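Chitin binding protein (Streptomyces lividans, PDB 5FTZ) is a copper-dependent AA10 lytic polysaccharide monooxygenase that probably binds chitin and cleaves its chains by oxidation. Local coordinates at residues 89-94 with 155-160; 98-103 with 140-145; 103-108 with 146-151. All coordinates share one frame; numbering follows the deposited sequence.

Contact 1 of 3, residues 89-94 with 155-160; sequences ARHATT and WTVHDT. With CU (copper (II) ion), chain C; CU (copper (II) ion), chain B.
Trp155 NE1 donates to Thr93 OG1 over 2.8 Å, in the plane of the indole and fairly straight (162°). The same hydroxyl donates onward to His91 O, so one threonine oxygen links the buried indole to the backbone of a copper ligand. Placing OG1 of Thr93 next to the backbone N (chi1 -66°) aims the hydroxyl back along the loop and lays Thr93 CG2 beside the indole, 3.3 Å from Trp155 NE1. A leucine in place of Trp155 would probably leave Thr93 OG1 without its donor and open a gap beside the His91 ring. Two backbone bonds, His158 N to Ala92 O (2.9 Å) and Thr94 N to Thr156 O, flank Thr93 and Val157, a non-hydrogen-bonded antiparallel pair between strands 93-100 and 148-157. One water joins Thr94 OG1 to His158 ND1, which donates to it; another joins that hydroxyl to Val157 O.

The 89-94 loop carries one of the two histidines of the brace that defines these monooxygenases: His91 NE2 binds copper at 1.9 Å, and His1 binds the same ion. A second copper lies between subunits, held by His158 NE2 at 1.9 Å and Asp159 OD2, with His158 and Asp159 of the second subunit completing the site.

Next to the copper site, the rings of His91 and Trp155 lie with planes 27° apart but slid so far that they barely overlap, His91 CD2 coming 3.8 Å from Trp155 CH2. CG1 of the branched Val157 packs against His91 CB at 3.7 Å, while Phe96 stacks on the indole within the core.

Contact 2 of 3, residues 98-103 with 140-145; sequences YYVTKP and TLPSGL
Val100 meets both Pro142 and Leu145, one methyl for each. Val100 CG1 occupies the crowded position between the backbone N and the carbonyl carbon (chi1 67°), and from there it touches Pro142 CG at 3.7 Å. This rotation turns CG2 toward Leu145, and the two side chains meet tip to tip, Val100 CG2 standing 3.7 Å from Leu145 CD1. A branched residue suits the place because its two methyls divide without any further torsion to fix.

The arrangement bridges the two sheets of the immunoglobulin-like beta-sandwich on which these monooxygenases are built. Residues 98-103 run out of strand 93-100 in the mixed sheet, whereas 140-145 follow strand 134-140 of the three-stranded sheet. The neighbouring Leu141 touches Tyr81, Phe83 and Ile151 with its side chain, and Pro142 also rests on Phe121.

Leu145 is an extended leucine, with CG anti to its carbonyl carbon (chi1 -56°) and an extended second torsion, which spreads its two methyls along the opposing chain. While CD1 serves Val100, Leu145 CD2 reaches Pro103 CG at 3.7 Å and lies 3.8 Å from Pro103 CD, the leucine crossing the proline ring at about a right angle. Leu145 CD2 also passes 4.1 Å from Thr101 O. Both prolines offer compact rings with apolar CH2 edges, a good match for methyl groups in a contact made by apolar packing. Just before Leu145, Gly144 accepts a positive phi of 72° that favours glycine, and the backbone bends there as it heads toward strand 148-157.

Contact 3 of 3, residues 103-108 with 146-151; sequences PGWNQN and SGHHVI
Trp105, His148 and His149 form an aromatic cluster that fastens the loop following strand 93-100 to the beginning of strand 148-157. Trp105 NE1 donates to His148 O at 2.9 Å; the oxygen lies in the ring plane, and the N-H points at it at 154°. Trp105 CG sits between its own backbone N and carbonyl carbon (chi1 68°), which swings the indole across to the strand. Its six-membered ring then presents an edge to the face of His148 in a T-shaped pair, planes 62° apart, with Trp105 CH2 3.8 Å from His148 CE1. Val150 CG2 packs obliquely at 3.6 Å against Trp105 CH2, and His149 lies obliquely beside the pyrrole part, its ND1 bonded to Thr101 OG1. Tryptophan suits this place because one flat group supplies both a donor and a broad apolar edge.

Gln107 has its CG over a face of the indole and extends past His148 in the opposite direction, so that Gln107 OE1 accepts from His148 ND1 at 2.9 Å. The donor stands above the amide carbonyl plane, away from the lone pairs. The other imidazole nitrogen, NE2, is bonded to Asp169 OD1. With an amide oxygen at one nitrogen and a carboxylate at the other, the His148 ring is fixed in rotation and is likely to favour its doubly protonated, positively charged form.

Along the chain the segments run 89-94, 98-103, 103-108, 140-145, 146-151 and 155-160, so contacts 2 and 3 cross each other and both nest inside the loop closed by contact 1. Contact 1 joins the paired strands 93-100 and 148-157 of the mixed sheet; contact 2 starts from the first and contact 3 from the second. Contact 1 lies at the copper-binding end, its centre about 25 Å from that of contact 2 and 29 Å from that of contact 3. The latter two are neighbours, centres about 10 Å apart, sharing Pro103 and joined where Thr101 OG1 probably bonds to His149 ND1. One strand pair thus connects the copper-bearing loops at one end to the packed loops at the other.

Contact 1 of 3, residues 89-94 with 155-160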
loop_
_atom_site.group_PDB
_atom_site.type_symbol
_atom_site.label_atom_id
_atom_site.label_comp_id
_atom_site.label_asym_id
_atom_site.label_seq_id
_atom_site.Cartn_x
_atom_site.Cartn_y
_atom_site.Cartn_z
ATOM N N ALA A 89 -2.099 -16.706 6.440
ATOM C CA ALA A 89 -1.197 -15.697 5.866
ATOM C C ALA A 89 -1.792 -14.310 6.188
ATOM O O ALA A 89 -2.915 -13.972 5.729
ATOM C CB ALA A 89 -1.004 -15.906 4.400
ATOM N N ARG A 90 -1.056 -13.492 6.942
ATOM C CA ARG A 90 -1.567 -12.213 7.512
ATOM C C ARG A 90 -1.329 -10.970 6.616
ATOM O O ARG A 90 -0.523 -10.083 6.916
ATOM C CB ARG A 90 -0.897 -11.981 8.844
ATOM C CG ARG A 90 -1.330 -12.985 9.907
ATOM C CD ARG A 90 -0.252 -13.166 10.943
ATOM N NE ARG A 90 0.045 -11.933 11.624
ATOM C CZ ARG A 90 1.011 -11.791 12.516
ATOM N NH1 ARG A 90 1.753 -12.844 12.903
ATOM N NH2 ARG A 90 1.211 -10.593 13.042
ATOM N N HIS A 91 -2.060 -10.905 5.549
ATOM C CA HIS A 91 -1.777 -9.894 4.531
ATOM C C HIS A 91 -2.156 -8.517 5.027
ATOM O O HIS A 91 -3.083 -8.370 5.856
ATOM C CB HIS A 91 -2.668 -10.126 3.328
ATOM C CG HIS A 91 -2.513 -11.455 2.675
ATOM N ND1 HIS A 91 -1.309 -11.900 2.178
ATOM C CD2 HIS A 91 -3.411 -12.451 2.455
ATOM C CE1 HIS A 91 -1.463 -13.096 1.661
ATOM N NE2 HIS A 91 -2.723 -13.460 1.834
ATOM N N ALA A 92 -1.466 -7.500 4.556
ATOM C CA ALA A 92 -1.894 -6.112 4.692
ATOM C C ALA A 92 -3.363 -6.040 4.260
ATOM O O ALA A 92 -3.755 -6.581 3.232
ATOM C CB ALA A 92 -1.048 -5.188 3.837
ATOM N N THR A 93 -4.174 -5.324 5.046
ATOM C CA THR A 93 -5.598 -5.396 4.945
ATOM C C THR A 93 -6.190 -4.009 4.733
ATOM O O THR A 93 -5.844 -3.054 5.465
ATOM C CB THR A 93 -6.149 -6.011 6.248
ATOM O OG1 THR A 93 -5.658 -7.388 6.269
ATOM C CG2 THR A 93 -7.683 -5.993 6.297
ATOM N N THR A 94 -7.180 -3.926 3.835
ATOM C CA THR A 94 -7.970 -2.739 3.618
ATOM C C THR A 94 -9.095 -2.692 4.642
ATOM O O THR A 94 -9.158 -1.738 5.414
ATOM C CB THR A 94 -8.550 -2.695 2.204
ATOM O OG1 THR A 94 -7.453 -2.668 1.290
ATOM C CG2 THR A 94 -9.439 -1.488 1.959
ATOM N N TRP A 155 -13.145 -10.088 3.847
ATOM C CA TRP A 155 -11.831 -9.539 4.192
ATOM C C TRP A 155 -11.142 -9.067 2.916
ATOM O O TRP A 155 -10.803 -9.872 2.089
ATOM C CB TRP A 155 -11.029 -10.631 4.887
ATOM C CG TRP A 155 -9.574 -10.314 5.068
ATOM C CD1 TRP A 155 -9.022 -9.101 5.316
ATOM C CD2 TRP A 155 -8.483 -11.259 5.082
ATOM N NE1 TRP A 155 -7.629 -9.218 5.430
ATOM C CE2 TRP A 155 -7.303 -10.546 5.337
ATOM C CE3 TRP A 155 -8.412 -12.652 4.931
ATOM C CZ2 TRP A 155 -6.053 -11.175 5.376
ATOM C CZ3 TRP A 155 -7.197 -13.256 5.038
ATOM C CH2 TRP A 155 -6.041 -12.522 5.240
ATOM N N THR A 156 -10.968 -7.751 2.774
ATOM C CA THR A 156 -10.368 -7.206 1.563
ATOM C C THR A 156 -8.894 -6.928 1.771
ATOM O O THR A 156 -8.499 -6.273 2.741
ATOM C CB THR A 156 -11.090 -5.966 1.103
ATOM O OG1 THR A 156 -12.472 -6.286 0.820
ATOM C CG2 THR A 156 -10.434 -5.357 -0.155
ATOM N N VAL A 157 -8.074 -7.466 0.867
ATOM C CA VAL A 157 -6.632 -7.393 1.004
ATOM C C VAL A 157 -6.067 -6.153 0.307
ATOM O O VAL A 157 -6.364 -5.906 -0.859
ATOM C CB VAL A 157 -5.998 -8.688 0.457
ATOM C CG1 VAL A 157 -4.484 -8.649 0.515
ATOM C CG2 VAL A 157 -6.539 -9.897 1.264
ATOM N N HIS A 158 -5.229 -5.442 1.014
ATOM C CA HIS A 158 -4.620 -4.212 0.519
ATOM C C HIS A 158 -3.665 -4.494 -0.687
ATOM O O HIS A 158 -2.917 -5.432 -0.701
ATOM C CB HIS A 158 -3.836 -3.640 1.669
ATOM C CG HIS A 158 -2.981 -2.429 1.341
ATOM N ND1 HIS A 158 -3.463 -1.134 1.340
ATOM C CD2 HIS A 158 -1.644 -2.351 1.184
ATOM C CE1 HIS A 158 -2.453 -0.301 1.094
ATOM N NE2 HIS A 158 -1.363 -1.022 0.984
ATOM N N ASP A 159 -3.722 -3.597 -1.663
ATOM C CA ASP A 159 -2.826 -3.641 -2.827
ATOM C C ASP A 159 -2.963 -4.954 -3.556
ATOM O O ASP A 159 -2.007 -5.551 -4.031
ATOM C CB ASP A 159 -1.398 -3.331 -2.426
ATOM C CG ASP A 159 -1.192 -1.841 -2.148
ATOM O OD1 ASP A 159 -2.089 -1.035 -2.316
ATOM O OD2 ASP A 159 -0.027 -1.507 -1.772
ATOM N N THR A 160 -4.221 -5.384 -3.696
ATOM C CA THR A 160 -4.581 -6.555 -4.491
ATOM C C THR A 160 -5.959 -6.286 -5.019
ATOM O O THR A 160 -6.711 -5.373 -4.598
ATOM C CB THR A 160 -4.624 -7.900 -3.692
ATOM O OG1 THR A 160 -5.837 -7.909 -2.895
ATOM C CG2 THR A 160 -3.374 -8.138 -2.938
HETATM CU CU CU C . 0.219 -0.187 0.218
HETATM CU CU CU B . -3.554 -15.167 1.641
HETATM O O HOH W 1 -6.164 -0.322 1.683
HETATM O O HOH W 2 -7.737 -3.403 -1.471
#

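Contact 2 of 3, residues 98-103 with 140-145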
loop_
_atom_site.group_PDB
_atom_site.type_symbol
_atom_site.label_atom_id
_atom_site.label_comp_id
_atom_site.label_asym_id
_atom_site.label_seq_id
_atom_site.Cartn_x
_atom_site.Cartn_y
_atom_site.Cartn_z
ATOM N N TYR A 98 -19.089 -7.032 7.347
ATOM C CA TYR A 98 -19.971 -8.115 7.731
ATOM C C TYR A 98 -21.393 -7.769 7.332
ATOM O O TYR A 98 -21.864 -6.666 7.631
ATOM C CB TYR A 98 -19.907 -8.364 9.240
ATOM C CG TYR A 98 -18.564 -8.727 9.734
ATOM C CD1 TYR A 98 -17.633 -7.720 10.083
ATOM C CD2 TYR A 98 -18.155 -10.047 9.874
ATOM C CE1 TYR A 98 -16.359 -8.030 10.532
ATOM C CE2 TYR A 98 -16.880 -10.384 10.331
ATOM C CZ TYR A 98 -15.998 -9.393 10.671
ATOM O OH TYR A 98 -14.733 -9.701 11.121
ATOM N N TYR A 99 -22.062 -8.679 6.637
ATOM C CA TYR A 99 -23.387 -8.495 6.040
ATOM C C TYR A 99 -24.298 -9.554 6.611
ATOM O O TYR A 99 -23.834 -10.632 6.976
ATOM C CB TYR A 99 -23.380 -8.675 4.520
ATOM C CG TYR A 99 -22.407 -7.794 3.748
ATOM C CD1 TYR A 99 -21.083 -8.104 3.649
ATOM C CD2 TYR A 99 -22.830 -6.633 3.160
ATOM C CE1 TYR A 99 -20.223 -7.306 2.927
ATOM C CE2 TYR A 99 -21.941 -5.827 2.410
ATOM C CZ TYR A 99 -20.672 -6.179 2.317
ATOM O OH TYR A 99 -19.701 -5.452 1.626
ATOM N N VAL A 100 -25.601 -9.294 6.704
ATOM C CA VAL A 100 -26.558 -10.268 7.114
ATOM C C VAL A 100 -27.675 -10.413 6.040
ATOM O O VAL A 100 -27.961 -9.441 5.312
ATOM C CB VAL A 100 -27.150 -9.946 8.484
ATOM C CG1 VAL A 100 -27.993 -8.699 8.423
ATOM C CG2 VAL A 100 -27.891 -11.120 9.087
ATOM N N THR A 101 -28.315 -11.536 5.990
ATOM C CA THR A 101 -29.494 -11.741 5.179
ATOM C C THR A 101 -30.674 -10.921 5.699
ATOM O O THR A 101 -30.710 -10.463 6.835
ATOM C CB THR A 101 -29.811 -13.230 5.102
ATOM O OG1 THR A 101 -29.725 -13.806 6.417
ATOM C CG2 THR A 101 -28.850 -13.932 4.134
ATOM N N LYS A 102 -31.637 -10.717 4.785
ATOM C CA LYS A 102 -32.864 -9.969 5.088
ATOM C C LYS A 102 -33.971 -10.895 5.502
ATOM O O LYS A 102 -33.998 -12.059 5.135
ATOM C CB LYS A 102 -33.377 -9.274 3.806
ATOM C CG LYS A 102 -32.454 -8.193 3.340
ATOM C CD LYS A 102 -32.953 -7.503 2.076
ATOM C CE LYS A 102 -32.896 -8.408 0.904
ATOM N NZ LYS A 102 -32.656 -7.639 -0.359
ATOM N N PRO A 103 -34.931 -10.398 6.296
ATOM C CA PRO A 103 -36.137 -11.223 6.496
ATOM C C PRO A 103 -36.759 -11.703 5.208
ATOM O O PRO A 103 -36.862 -10.951 4.268
ATOM C CB PRO A 103 -37.081 -10.283 7.274
ATOM C CG PRO A 103 -36.171 -9.337 7.931
ATOM C CD PRO A 103 -35.110 -9.079 6.870
ATOM N N THR A 140 -21.863 -5.029 16.815
ATOM C CA THR A 140 -23.212 -5.279 17.307
ATOM C C THR A 140 -24.021 -6.027 16.259
ATOM O O THR A 140 -24.114 -5.603 15.106
ATOM C CB THR A 140 -23.913 -3.940 17.621
ATOM O OG1 THR A 140 -23.042 -3.238 18.487
ATOM C CG2 THR A 140 -25.236 -4.140 18.268
ATOM N N LEU A 141 -24.596 -7.134 16.687
ATOM C CA LEU A 141 -25.397 -7.959 15.795
ATOM C C LEU A 141 -26.626 -7.174 15.363
ATOM O O LEU A 141 -27.186 -6.384 16.177
ATOM C CB LEU A 141 -25.811 -9.217 16.506
ATOM C CG LEU A 141 -24.666 -10.234 16.739
ATOM C CD1 LEU A 141 -25.031 -11.260 17.786
ATOM C CD2 LEU A 141 -24.269 -10.854 15.400
ATOM N N PRO A 142 -27.085 -7.394 14.138
ATOM C CA PRO A 142 -28.326 -6.729 13.657
ATOM C C PRO A 142 -29.524 -7.125 14.501
ATOM O O PRO A 142 -29.570 -8.193 15.088
ATOM C CB PRO A 142 -28.503 -7.238 12.216
ATOM C CG PRO A 142 -27.634 -8.413 12.118
ATOM C CD PRO A 142 -26.553 -8.350 13.163
ATOM N N SER A 143 -30.477 -6.189 14.600
ATOM C CA SER A 143 -31.776 -6.439 15.210
ATOM C C SER A 143 -32.842 -6.793 14.196
ATOM O O SER A 143 -32.592 -6.826 12.986
ATOM C CB SER A 143 -32.194 -5.281 16.086
ATOM O OG SER A 143 -32.588 -4.201 15.298
ATOM N N GLY A 144 -34.056 -7.063 14.691
ATOM C CA GLY A 144 -35.181 -7.288 13.816
ATOM C C GLY A 144 -35.204 -8.567 13.043
ATOM O O GLY A 144 -35.971 -8.670 12.040
ATOM N N LEU A 145 -34.427 -9.556 13.468
ATOM C CA LEU A 145 -34.311 -10.826 12.743
ATOM C C LEU A 145 -34.685 -12.004 13.631
ATOM O O LEU A 145 -34.476 -11.979 14.851
ATOM C CB LEU A 145 -32.882 -11.033 12.210
ATOM C CG LEU A 145 -32.368 -9.919 11.319
ATOM C CD1 LEU A 145 -30.915 -10.249 10.947
ATOM C CD2 LEU A 145 -33.182 -9.748 10.053
#

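Contact 3 of 3, residues 103-108 with 146-151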
loop_
_atom_site.group_PDB
_atom_site.type_symbol
_atom_site.label_atom_id
_atom_site.label_comp_id
_atom_site.label_asym_id
_atom_site.label_seq_id
_atom_site.Cartn_x
_atom_site.Cartn_y
_atom_site.Cartn_z
ATOM N N PRO A 103 -34.931 -10.398 6.296
ATOM C CA PRO A 103 -36.137 -11.223 6.496
ATOM C C PRO A 103 -36.759 -11.703 5.208
ATOM O O PRO A 103 -36.862 -10.951 4.268
ATOM C CB PRO A 103 -37.081 -10.283 7.274
ATOM C CG PRO A 103 -36.171 -9.337 7.931
ATOM C CD PRO A 103 -35.110 -9.079 6.870
ATOM N N GLY A 104 -37.108 -12.965 5.153
ATOM C CA GLY A 104 -37.751 -13.510 3.961
ATOM C C GLY A 104 -36.792 -13.914 2.871
ATOM O O GLY A 104 -37.217 -14.255 1.758
ATOM N N TRP A 105 -35.483 -13.954 3.162
ATOM C CA TRP A 105 -34.490 -14.370 2.172
ATOM C C TRP A 105 -34.764 -15.804 1.682
ATOM O O TRP A 105 -35.389 -16.590 2.413
ATOM C CB TRP A 105 -33.089 -14.211 2.752
ATOM C CG TRP A 105 -32.738 -15.145 3.864
ATOM C CD1 TRP A 105 -33.148 -15.116 5.190
ATOM C CD2 TRP A 105 -31.832 -16.250 3.780
ATOM N NE1 TRP A 105 -32.552 -16.112 5.908
ATOM C CE2 TRP A 105 -31.713 -16.795 5.069
ATOM C CE3 TRP A 105 -31.063 -16.792 2.757
ATOM C CZ2 TRP A 105 -30.892 -17.873 5.344
ATOM C CZ3 TRP A 105 -30.253 -17.834 3.044
ATOM C CH2 TRP A 105 -30.175 -18.385 4.303
ATOM N N ASN A 106 -34.254 -16.098 0.476
ATOM C CA ASN A 106 -34.511 -17.360 -0.140
ATOM C C ASN A 106 -33.504 -18.393 0.414
ATOM O O ASN A 106 -32.351 -18.459 0.009
ATOM C CB ASN A 106 -34.441 -17.272 -1.643
ATOM C CG ASN A 106 -34.846 -18.542 -2.333
ATOM O OD1 ASN A 106 -34.978 -19.627 -1.737
ATOM N ND2 ASN A 106 -34.976 -18.435 -3.661
ATOM N N GLN A 107 -33.985 -19.222 1.319
ATOM C CA GLN A 107 -33.173 -20.226 1.984
ATOM C C GLN A 107 -33.015 -21.499 1.145
ATOM O O GLN A 107 -32.339 -22.414 1.573
ATOM C CB GLN A 107 -33.807 -20.600 3.322
ATOM C CG GLN A 107 -33.881 -19.465 4.284
ATOM C CD GLN A 107 -34.334 -19.870 5.641
ATOM O OE1 GLN A 107 -33.801 -20.856 6.224
ATOM N NE2 GLN A 107 -35.169 -19.061 6.230
ATOM N N ASN A 108 -33.682 -21.573 0.004
ATOM C CA ASN A 108 -33.713 -22.773 -0.814
ATOM C C ASN A 108 -32.884 -22.716 -2.070
ATOM O O ASN A 108 -32.922 -23.641 -2.865
ATOM C CB ASN A 108 -35.174 -23.039 -1.175
ATOM C CG ASN A 108 -35.980 -23.320 0.046
ATOM O OD1 ASN A 108 -35.558 -24.090 0.869
ATOM N ND2 ASN A 108 -37.120 -22.671 0.193
ATOM N N SER A 146 -35.190 -13.056 12.993
ATOM C CA SER A 146 -35.443 -14.299 13.682
ATOM C C SER A 146 -35.128 -15.480 12.749
ATOM O O SER A 146 -35.133 -15.349 11.546
ATOM C CB SER A 146 -36.908 -14.411 14.214
ATOM O OG SER A 146 -37.808 -14.545 13.146
ATOM N N GLY A 147 -34.870 -16.637 13.355
ATOM C CA GLY A 147 -34.675 -17.866 12.581
ATOM C C GLY A 147 -33.349 -17.892 11.871
ATOM O O GLY A 147 -32.444 -17.163 12.226
ATOM N N HIS A 148 -33.244 -18.778 10.899
ATOM C CA HIS A 148 -32.002 -18.997 10.132
ATOM C C HIS A 148 -31.671 -17.770 9.300
ATOM O O HIS A 148 -32.482 -17.337 8.515
ATOM C CB HIS A 148 -32.175 -20.236 9.265
ATOM C CG HIS A 148 -30.979 -20.572 8.420
ATOM N ND1 HIS A 148 -31.110 -21.175 7.185
ATOM C CD2 HIS A 148 -29.651 -20.429 8.657
ATOM C CE1 HIS A 148 -29.899 -21.318 6.653
ATOM N NE2 HIS A 148 -28.992 -20.945 7.562
ATOM N N HIS A 149 -30.404 -17.344 9.397
ATOM C CA HIS A 149 -29.865 -16.225 8.649
ATOM C C HIS A 149 -28.416 -16.604 8.313
ATOM O O HIS A 149 -27.869 -17.569 8.913
ATOM C CB HIS A 149 -29.930 -14.896 9.414
ATOM C CG HIS A 149 -31.292 -14.289 9.320
ATOM N ND1 HIS A 149 -31.718 -13.577 8.224
ATOM C CD2 HIS A 149 -32.343 -14.342 10.162
ATOM C CE1 HIS A 149 -32.978 -13.217 8.394
ATOM N NE2 HIS A 149 -33.380 -13.678 9.562
ATOM N N VAL A 150 -27.842 -15.902 7.370
ATOM C CA VAL A 150 -26.430 -16.033 7.033
ATOM C C VAL A 150 -25.729 -14.721 7.293
ATOM O O VAL A 150 -26.244 -13.647 6.919
ATOM C CB VAL A 150 -26.248 -16.485 5.585
ATOM C CG1 VAL A 150 -24.767 -16.371 5.161
ATOM C CG2 VAL A 150 -26.787 -17.923 5.411
ATOM N N ILE A 151 -24.596 -14.767 7.956
ATOM C CA ILE A 151 -23.663 -13.664 8.042
ATOM C C ILE A 151 -22.559 -13.912 7.068
ATOM O O ILE A 151 -21.922 -15.000 7.102
ATOM C CB ILE A 151 -23.163 -13.439 9.498
ATOM C CG1 ILE A 151 -24.308 -12.954 10.405
ATOM C CG2 ILE A 151 -21.950 -12.494 9.458
ATOM C CD1 ILE A 151 -24.052 -12.882 11.895
#